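Local coordinates for protein P-granule scaffold (Caenorhabditis japonica, PDB 5W4A) that serves as a scaffold protein of germ-line P granules, which repress mRNAs, and probably contributes through this N-domain to granule assembly, at residues N4-V9 with L104-S109; L82-D87 with T176-L181. One frame throughout, in Å; residues are numbered along the deposited sequence.

Overall arrangement
Both contacts belong to a largely helical N-domain, and helix 71-84 connects them. Interaction 1 joins the loop before strand 9-11 to the loop between helices 89-100 and 116-131, through a salt bridge. Interaction 2 sets the C-terminal end of helix 71-84 against that of helix 169-179, through aliphatic side chains. Their centres are 19 Å apart, yet they touch: His106 CE1 of interaction 1 lies 3.7 Å from Leu82 CD1 of interaction 2. One turn earlier on the same helix, Asp79 binds both Arg6 and His106. Small molecules, probably from the crystallisation liquor, sit at both: imidazole near Asp107, ethanediol on Ile178 O.

Interaction 1: N4-V9 with L104-S109; sequences NKREIV and LTHDLS
Arg6 and Asp107 approach from opposite directions and close a two-pronged, end-on salt bridge between two loops. Arg6 does the reaching: its chain runs extended from CG to NE, long enough to span the gap between backbones that stay well apart. NH1 meets Asp107 OD2 at 2.9 Å, in the guanidinium plane and with a fairly straight N-H approach of 158°; the oxygen is met on its syn side, somewhat out of the carboxylate plane. NH2 donates to Asp107 OD1 at 2.9 Å, on the syn lone pair of that oxygen, which is itself tilted from the guanidinium plane. The two flat groups are turned 39° apart, so the grip is twisted, and a further bond from NH2 to OD2 is weak at 3.2 Å.

Asp107 belongs to a type I beta turn from His106 to Ser109, closed by the bond from Ser109 N to His106 O of 3.1 Å; Ser109 OG adds a second donor to the same carbonyl, at 2.7 Å. Asp107 CG sits between its backbone N and carbonyl carbon (chi1 54°), and OD1 rests over one face of the His106 ring, offset toward the rim. Leu108 N donates to His106 ND1 at 3.0 Å, which is consistent with a proton on NE2, the atom hydrogen-bonded to Asp79 OD1. Arginine suits this place because one planar cation can serve two acids: Asp79 takes the NE of Arg6 on its other oxygen, and so fixes both Arg6 and His106.

Beyond Arg6 the segment turns to other parts of the fold: Ile8 offers an aliphatic side chain to Ile140 of helix 136-148, and Val9 begins the two-stranded antiparallel sheet by backbone hydrogen bonding to Thr16.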
ATOM      1  N   ASN C   4      13.873  19.736  -4.923  1.00 47.00           N
ATOM      2  CA  ASN C   4      12.735  19.297  -5.710  1.00 48.80           C
ATOM      3  C   ASN C   4      12.167  17.965  -5.222  1.00 44.63           C
ATOM      4  O   ASN C   4      11.168  17.496  -5.774  1.00 44.66           O
ATOM      5  CB  ASN C   4      13.130  19.196  -7.195  1.00 50.46           C
ATOM      6  CG  ASN C   4      14.095  18.046  -7.480  1.00 54.82           C
ATOM      7  OD1 ASN C   4      14.885  17.654  -6.622  1.00 58.30           O
ATOM      8  ND2 ASN C   4      14.033  17.509  -8.694  1.00 61.67           N
ATOM      9  N   LYS C   5      12.760  17.346  -4.196  1.00 30.20           N
ATOM     10  CA  LYS C   5      12.408  15.979  -3.828  1.00 23.15           C
ATOM     11  C   LYS C   5      11.206  15.994  -2.897  1.00 22.25           C
ATOM     12  O   LYS C   5      11.061  16.894  -2.068  1.00 26.49           O
ATOM     13  CB  LYS C   5      13.600  15.295  -3.149  1.00 31.51           C
ATOM     14  CG  LYS C   5      13.414  13.825  -2.838  1.00 39.84           C
ATOM     15  CD  LYS C   5      14.754  13.172  -2.506  1.00 51.84           C
ATOM     16  CE  LYS C   5      14.636  12.207  -1.346  1.00 51.75           C
ATOM     17  NZ  LYS C   5      15.911  11.485  -1.108  1.00 58.83           N
ATOM     18  N   ARG C   6      10.316  15.007  -3.062  1.00 18.89           N
ATOM     19  CA  ARG C   6       9.205  14.847  -2.127  1.00 17.49           C
ATOM     20  C   ARG C   6       9.748  14.242  -0.839  1.00 20.75           C
ATOM     21  O   ARG C   6      10.303  13.139  -0.863  1.00 23.02           O
ATOM     22  CB  ARG C   6       8.129  13.935  -2.715  1.00 19.25           C
ATOM     23  CG  ARG C   6       7.371  14.541  -3.907  1.00 18.79           C
ATOM     24  CD  ARG C   6       6.220  13.657  -4.342  1.00 18.50           C
ATOM     25  NE  ARG C   6       5.374  14.406  -5.281  1.00 18.25           N
ATOM     26  CZ  ARG C   6       5.605  14.519  -6.590  1.00 16.50           C
ATOM     27  NH1 ARG C   6       6.603  13.886  -7.180  1.00 19.25           N
ATOM     28  NH2 ARG C   6       4.797  15.270  -7.337  1.00 18.52           N
ATOM     29  N   GLU C   7       9.623  14.968   0.272  1.00 18.31           N
ATOM     30  CA  GLU C   7      10.166  14.534   1.551  1.00 17.51           C
ATOM     31  C   GLU C   7       9.134  14.648   2.658  1.00 16.33           C
ATOM     32  O   GLU C   7       8.527  15.710   2.839  1.00 19.15           O
ATOM     33  CB  GLU C   7      11.415  15.369   1.891  1.00 22.94           C
ATOM     34  CG  GLU C   7      12.515  15.184   0.824  1.00 32.19           C
ATOM     35  CD  GLU C   7      13.722  16.102   1.009  1.00 54.51           C
ATOM     36  OE1 GLU C   7      13.540  17.329   1.201  1.00 63.79           O
ATOM     37  OE2 GLU C   7      14.855  15.585   0.953  1.00 54.75           O
ATOM     38  N   ILE C   8       8.994  13.571   3.435  1.00 16.20           N
ATOM     39  CA  ILE C   8       8.197  13.584   4.657  1.00 15.40           C
ATOM     40  C   ILE C   8       8.987  14.343   5.714  1.00 16.48           C
ATOM     41  O   ILE C   8      10.221  14.201   5.811  1.00 18.39           O
ATOM     42  CB  ILE C   8       7.879  12.156   5.116  1.00 16.43           C
ATOM     43  CG1 ILE C   8       6.978  11.487   4.060  1.00 16.94           C
ATOM     44  CG2 ILE C   8       7.223  12.143   6.502  1.00 15.31           C
ATOM     45  CD1 ILE C   8       6.769  10.010   4.254  1.00 17.90           C
ATOM     46  N   VAL C   9       8.286  15.145   6.502  1.00 16.35           N
ATOM     47  CA  VAL C   9       8.880  15.869   7.621  1.00 15.61           C
ATOM     48  C   VAL C   9       8.022  15.612   8.863  1.00 18.77           C
ATOM     49  O   VAL C   9       6.895  15.120   8.796  1.00 18.00           O
ATOM     50  CB  VAL C   9       9.017  17.370   7.336  1.00 18.31           C
ATOM     51  CG1 VAL C   9       9.874  17.603   6.094  1.00 21.63           C
ATOM     52  CG2 VAL C   9       7.659  18.011   7.145  1.00 19.42           C
ATOM     53  N   LEU C 104      11.426  26.484 -13.184  1.00 22.25           N
ATOM     54  CA  LEU C 104      10.858  25.435 -12.355  1.00 21.89           C
ATOM     55  C   LEU C 104       9.432  25.136 -12.803  1.00 20.58           C
ATOM     56  O   LEU C 104       8.736  26.001 -13.337  1.00 23.27           O
ATOM     57  CB  LEU C 104      10.848  25.831 -10.865  1.00 24.38           C
ATOM     58  CG  LEU C 104      12.220  26.069 -10.239  1.00 30.04           C
ATOM     59  CD1 LEU C 104      12.034  26.643  -8.842  1.00 32.22           C
ATOM     60  CD2 LEU C 104      13.000  24.784 -10.183  1.00 34.64           C
ATOM     61  N   THR C 105       9.000  23.903 -12.571  1.00 22.61           N
ATOM     62  CA  THR C 105       7.623  23.529 -12.859  1.00 21.27           C
ATOM     63  C   THR C 105       7.235  22.316 -12.024  1.00 21.54           C
ATOM     64  O   THR C 105       8.079  21.569 -11.522  1.00 21.84           O
ATOM     65  CB  THR C 105       7.422  23.245 -14.359  1.00 25.62           C
ATOM     66  OG1 THR C 105       6.030  23.354 -14.682  1.00 25.63           O
ATOM     67  CG2 THR C 105       7.947  21.869 -14.738  1.00 24.33           C
ATOM     68  N   HIS C 106       5.932  22.132 -11.884  1.00 20.81           N
ATOM     69  CA  HIS C 106       5.433  20.936 -11.227  1.00 20.68           C
ATOM     70  C   HIS C 106       5.573  19.734 -12.155  1.00 19.68           C
ATOM     71  O   HIS C 106       5.310  19.835 -13.367  1.00 21.84           O
ATOM     72  CB  HIS C 106       3.986  21.151 -10.814  1.00 19.97           C
ATOM     73  CG  HIS C 106       3.501  20.116  -9.858  1.00 19.48           C
ATOM     74  ND1 HIS C 106       3.008  18.897 -10.269  1.00 21.43           N
ATOM     75  CD2 HIS C 106       3.459  20.111  -8.504  1.00 21.21           C
ATOM     76  CE1 HIS C 106       2.696  18.179  -9.205  1.00 21.66           C
ATOM     77  NE2 HIS C 106       2.947  18.899  -8.125  1.00 21.61           N
ATOM     78  N   ASP C 107       5.996  18.597 -11.592  1.00 19.93           N
ATOM     79  CA  ASP C 107       6.295  17.418 -12.405  1.00 17.88           C
ATOM     80  C   ASP C 107       5.048  16.773 -13.014  1.00 24.49           C
ATOM     81  O   ASP C 107       5.182  15.962 -13.937  1.00 25.96           O
ATOM     82  CB  ASP C 107       7.093  16.353 -11.618  1.00 19.05           C
ATOM     83  CG  ASP C 107       6.429  15.931 -10.307  1.00 25.58           C
ATOM     84  OD1 ASP C 107       5.796  16.756  -9.643  1.00 39.71           O
ATOM     85  OD2 ASP C 107       6.588  14.769  -9.952  1.00 29.40           O
ATOM     86  N   LEU C 108       3.856  17.103 -12.526  1.00 20.34           N
ATOM     87  CA  LEU C 108       2.619  16.584 -13.104  1.00 24.24           C
ATOM     88  C   LEU C 108       1.915  17.623 -13.968  1.00 31.03           C
ATOM     89  O   LEU C 108       0.702  17.532 -14.168  1.00 31.98           O
ATOM     90  CB  LEU C 108       1.681  16.076 -12.010  1.00 21.45           C
ATOM     91  CG  LEU C 108       2.223  14.968 -11.098  1.00 23.19           C
ATOM     92  CD1 LEU C 108       1.177  14.476 -10.067  1.00 26.20           C
ATOM     93  CD2 LEU C 108       2.800  13.825 -11.901  1.00 24.88           C
ATOM     94  N   SER C 109       2.666  18.589 -14.487  1.00 24.81           N
ATOM     95  CA  SER C 109       2.127  19.646 -15.333  1.00 28.71           C
ATOM     96  C   SER C 109       1.392  19.136 -16.566  1.00 45.81           C
ATOM     97  O   SER C 109       0.690  19.925 -17.197  1.00 39.79           O
ATOM     98  CB  SER C 109       3.266  20.574 -15.777  1.00 37.56           C
ATOM     99  OG  SER C 109       3.638  21.466 -14.737  1.00 27.54           O
TER

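Interaction 2: L82-D87 with T176-L181. With EDO (1,2-ethanediol), chain T; EDO (1,2-ethanediol), chain Q.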
ATOM      1  N   LEU C  82      -3.473  19.774  -5.867  1.00 18.84           N
ATOM      2  CA  LEU C  82      -4.011  18.768  -6.779  1.00 23.10           C
ATOM      3  C   LEU C  82      -4.874  17.753  -6.046  1.00 29.15           C
ATOM      4  O   LEU C  82      -5.920  17.335  -6.551  1.00 24.60           O
ATOM      5  CB  LEU C  82      -2.894  18.040  -7.505  1.00 23.24           C
ATOM      6  CG  LEU C  82      -2.097  18.878  -8.496  1.00 20.93           C
ATOM      7  CD1 LEU C  82      -1.031  18.022  -9.139  1.00 23.66           C
ATOM      8  CD2 LEU C  82      -3.046  19.447  -9.566  1.00 24.76           C
ATOM      9  N   ALA C  83      -4.432  17.313  -4.876  1.00 20.86           N
ATOM     10  CA  ALA C  83      -5.189  16.321  -4.123  1.00 23.85           C
ATOM     11  C   ALA C  83      -6.506  16.898  -3.625  1.00 25.04           C
ATOM     12  O   ALA C  83      -7.461  16.151  -3.413  1.00 26.82           O
ATOM     13  CB  ALA C  83      -4.351  15.813  -2.952  1.00 21.18           C
ATOM     14  N   LEU C  84      -6.568  18.209  -3.417  1.00 22.80           N
ATOM     15  CA  LEU C  84      -7.759  18.878  -2.905  1.00 24.92           C
ATOM     16  C   LEU C  84      -8.822  19.124  -3.967  1.00 32.16           C
ATOM     17  O   LEU C  84      -9.931  19.532  -3.613  1.00 35.77           O
ATOM     18  CB  LEU C  84      -7.380  20.219  -2.259  1.00 24.18           C
ATOM     19  CG  LEU C  84      -6.679  20.121  -0.899  1.00 23.74           C
ATOM     20  CD1 LEU C  84      -6.158  21.491  -0.436  1.00 24.36           C
ATOM     21  CD2 LEU C  84      -7.581  19.512   0.172  1.00 26.49           C
ATOM     22  N   GLY C  85      -8.501  18.953  -5.244  1.00 24.53           N
ATOM     23  CA  GLY C  85      -9.523  18.878  -6.275  1.00 30.47           C
ATOM     24  C   GLY C  85      -9.834  20.190  -6.979  1.00 35.87           C
ATOM     25  O   GLY C  85      -9.063  21.149  -6.940  1.00 27.66           O
ATOM     26  N   PRO C  86     -11.005  20.264  -7.631  1.00 35.50           N
ATOM     27  CA  PRO C  86     -11.233  21.352  -8.598  1.00 31.29           C
ATOM     28  C   PRO C  86     -11.261  22.754  -8.004  1.00 26.30           C
ATOM     29  O   PRO C  86     -10.919  23.706  -8.709  1.00 36.95           O
ATOM     30  CB  PRO C  86     -12.591  20.983  -9.214  1.00 42.86           C
ATOM     31  CG  PRO C  86     -13.253  20.125  -8.191  1.00 47.88           C
ATOM     32  CD  PRO C  86     -12.152  19.347  -7.548  1.00 47.40           C
ATOM     33  N   ASP C  87     -11.653  22.925  -6.739  1.00 36.51           N
ATOM     34  CA  ASP C  87     -11.668  24.265  -6.152  1.00 37.88           C
ATOM     35  C   ASP C  87     -10.272  24.853  -5.970  1.00 38.45           C
ATOM     36  O   ASP C  87     -10.156  26.024  -5.595  1.00 35.73           O
ATOM     37  CB  ASP C  87     -12.372  24.259  -4.791  1.00 43.18           C
ATOM     38  CG  ASP C  87     -13.869  24.049  -4.909  1.00 54.35           C
ATOM     39  OD1 ASP C  87     -14.413  24.277  -6.007  1.00 48.40           O
ATOM     40  OD2 ASP C  87     -14.491  23.669  -3.900  1.00 52.28           O
ATOM     41  N   THR C 176      -9.500  13.840   4.875  1.00 18.79           N
ATOM     42  CA  THR C 176     -10.841  13.371   5.189  1.00 19.44           C
ATOM     43  C   THR C 176     -11.694  14.502   5.745  1.00 19.75           C
ATOM     44  O   THR C 176     -12.852  14.678   5.336  1.00 22.86           O
ATOM     45  CB  THR C 176     -10.760  12.205   6.172  1.00 21.44           C
ATOM     46  OG1 THR C 176     -10.188  11.061   5.509  1.00 21.69           O
ATOM     47  CG2 THR C 176     -12.119  11.826   6.715  1.00 21.99           C
ATOM     48  N   LYS C 177     -11.134  15.294   6.662  1.00 19.58           N
ATOM     49  CA  LYS C 177     -11.873  16.406   7.261  1.00 23.85           C
ATOM     50  C   LYS C 177     -12.220  17.463   6.216  1.00 24.38           C
ATOM     51  O   LYS C 177     -13.377  17.912   6.134  1.00 25.13           O
ATOM     52  CB  LYS C 177     -11.049  17.035   8.401  1.00 23.22           C
ATOM     53  CG  LYS C 177     -10.903  16.191   9.671  1.00 28.74           C
ATOM     54  CD  LYS C 177     -12.174  16.174  10.516  1.00 40.73           C
ATOM     55  CE  LYS C 177     -12.486  17.554  11.073  1.00 40.76           C
ATOM     56  NZ  LYS C 177     -13.615  17.527  12.043  1.00 44.98           N
ATOM     57  N   ILE C 178     -11.232  17.884   5.400  1.00 20.89           N
ATOM     58  CA  ILE C 178     -11.433  19.018   4.497  1.00 22.89           C
ATOM     59  C   ILE C 178     -12.302  18.647   3.306  1.00 24.19           C
ATOM     60  O   ILE C 178     -13.090  19.474   2.826  1.00 26.23           O
ATOM     61  CB  ILE C 178     -10.071  19.576   4.045  1.00 22.90           C
ATOM     62  CG1 ILE C 178      -9.331  20.142   5.254  1.00 28.86           C
ATOM     63  CG2 ILE C 178     -10.234  20.606   2.921  1.00 28.41           C
ATOM     64  CD1 ILE C 178      -9.985  21.374   5.860  1.00 32.91           C
ATOM     65  N   LEU C 179     -12.181  17.422   2.804  1.00 20.52           N
ATOM     66  CA  LEU C 179     -12.940  16.984   1.646  1.00 19.87           C
ATOM     67  C   LEU C 179     -14.253  16.323   2.009  1.00 23.58           C
ATOM     68  O   LEU C 179     -14.959  15.875   1.102  1.00 26.60           O
ATOM     69  CB  LEU C 179     -12.103  16.023   0.811  1.00 22.30           C
ATOM     70  CG  LEU C 179     -10.826  16.664   0.257  1.00 19.97           C
ATOM     71  CD1 LEU C 179     -10.030  15.602  -0.466  1.00 23.70           C
ATOM     72  CD2 LEU C 179     -11.122  17.864  -0.630  1.00 24.01           C
ATOM     73  N   GLY C 180     -14.561  16.193   3.292  1.00 22.85           N
ATOM     74  CA  GLY C 180     -15.835  15.613   3.695  1.00 24.75           C
ATOM     75  C   GLY C 180     -15.963  14.151   3.330  1.00 26.91           C
ATOM     76  O   GLY C 180     -17.025  13.717   2.870  1.00 24.66           O
ATOM     77  N   LEU C 181     -14.904  13.372   3.518  1.00 22.63           N
ATOM     78  CA  LEU C 181     -14.933  11.981   3.100  1.00 19.91           C
ATOM     79  C   LEU C 181     -15.508  11.037   4.147  1.00 21.23           C
ATOM     80  O   LEU C 181     -15.661   9.845   3.851  1.00 23.62           O
ATOM     81  CB  LEU C 181     -13.515  11.508   2.717  1.00 23.28           C
ATOM     82  CG  LEU C 181     -12.842  12.412   1.675  1.00 21.69           C
ATOM     83  CD1 LEU C 181     -11.433  11.933   1.393  1.00 21.96           C
ATOM     84  CD2 LEU C 181     -13.641  12.489   0.394  1.00 24.75           C
TER
HETATM   85  C1  EDO T 304     -16.409  19.558   4.028  1.00 56.99           C
HETATM   86  O1  EDO T 304     -17.115  20.236   2.981  1.00 69.33           O
HETATM   87  C2  EDO T 304     -15.599  20.525   4.905  1.00 51.80           C
HETATM   88  O2  EDO T 304     -14.870  21.512   4.146  1.00 54.99           O
HETATM   89  C1  EDO Q 301     -13.038  21.309  -0.474  1.00 51.27           C
HETATM   90  O1  EDO Q 301     -14.215  20.672   0.054  1.00 65.26           O
HETATM   91  C2  EDO Q 301     -13.055  22.807  -0.181  1.00 56.32           C
HETATM   92  O2  EDO Q 301     -12.677  23.055   1.179  1.00 58.21           O
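Leu84 and Leu179 meet where two helices of this mainly helical domain, 71-84 and 169-179, come to their C-terminal ends. Gly180 closes the second helix in a Schellman motif: its phi is positive, which glycine adopts easily, and Leu181 N reaches back to Thr176 O at 3.0 Å. Gly85 likewise leaves the first helix with positive phi.

The tight part is aliphatic. The two leucine side chains run at about a right angle to each other and touch through their CD2 methyls, 4.0 Å apart. Leu84 CD2 also meets Ile178 CG2 at 4.0 Å; that branch stands anti to the Ile178 backbone N, while the end of the side chain leads away from 82-87, and Ile178 also touches Phe43 and Tyr46 of helix 42-47. Leu179 points its fork at the end of the other helix, with CD1 near Ala83 O and CD2 3.6 Å from Leu84 O. A leucine fork suits such a place, since its two methyls pack beside the helix end by van der Waals contact alone; Ala83 O is hydrogen-bonded to Lys156 NZ.

The side toward Ile178 O is looser: Ile178 and Leu179 are only partly buried, and two ethanediol molecules, probably from the crystallisation liquor, have settled there. C1 of the chain Q diol lies 3.9 Å from Leu179 CD2. Both donate to a single carbonyl of the helix end: Ile178 O receives O2 of the chain T diol at 3.0 Å and O1 of the chain Q diol at 3.2 Å.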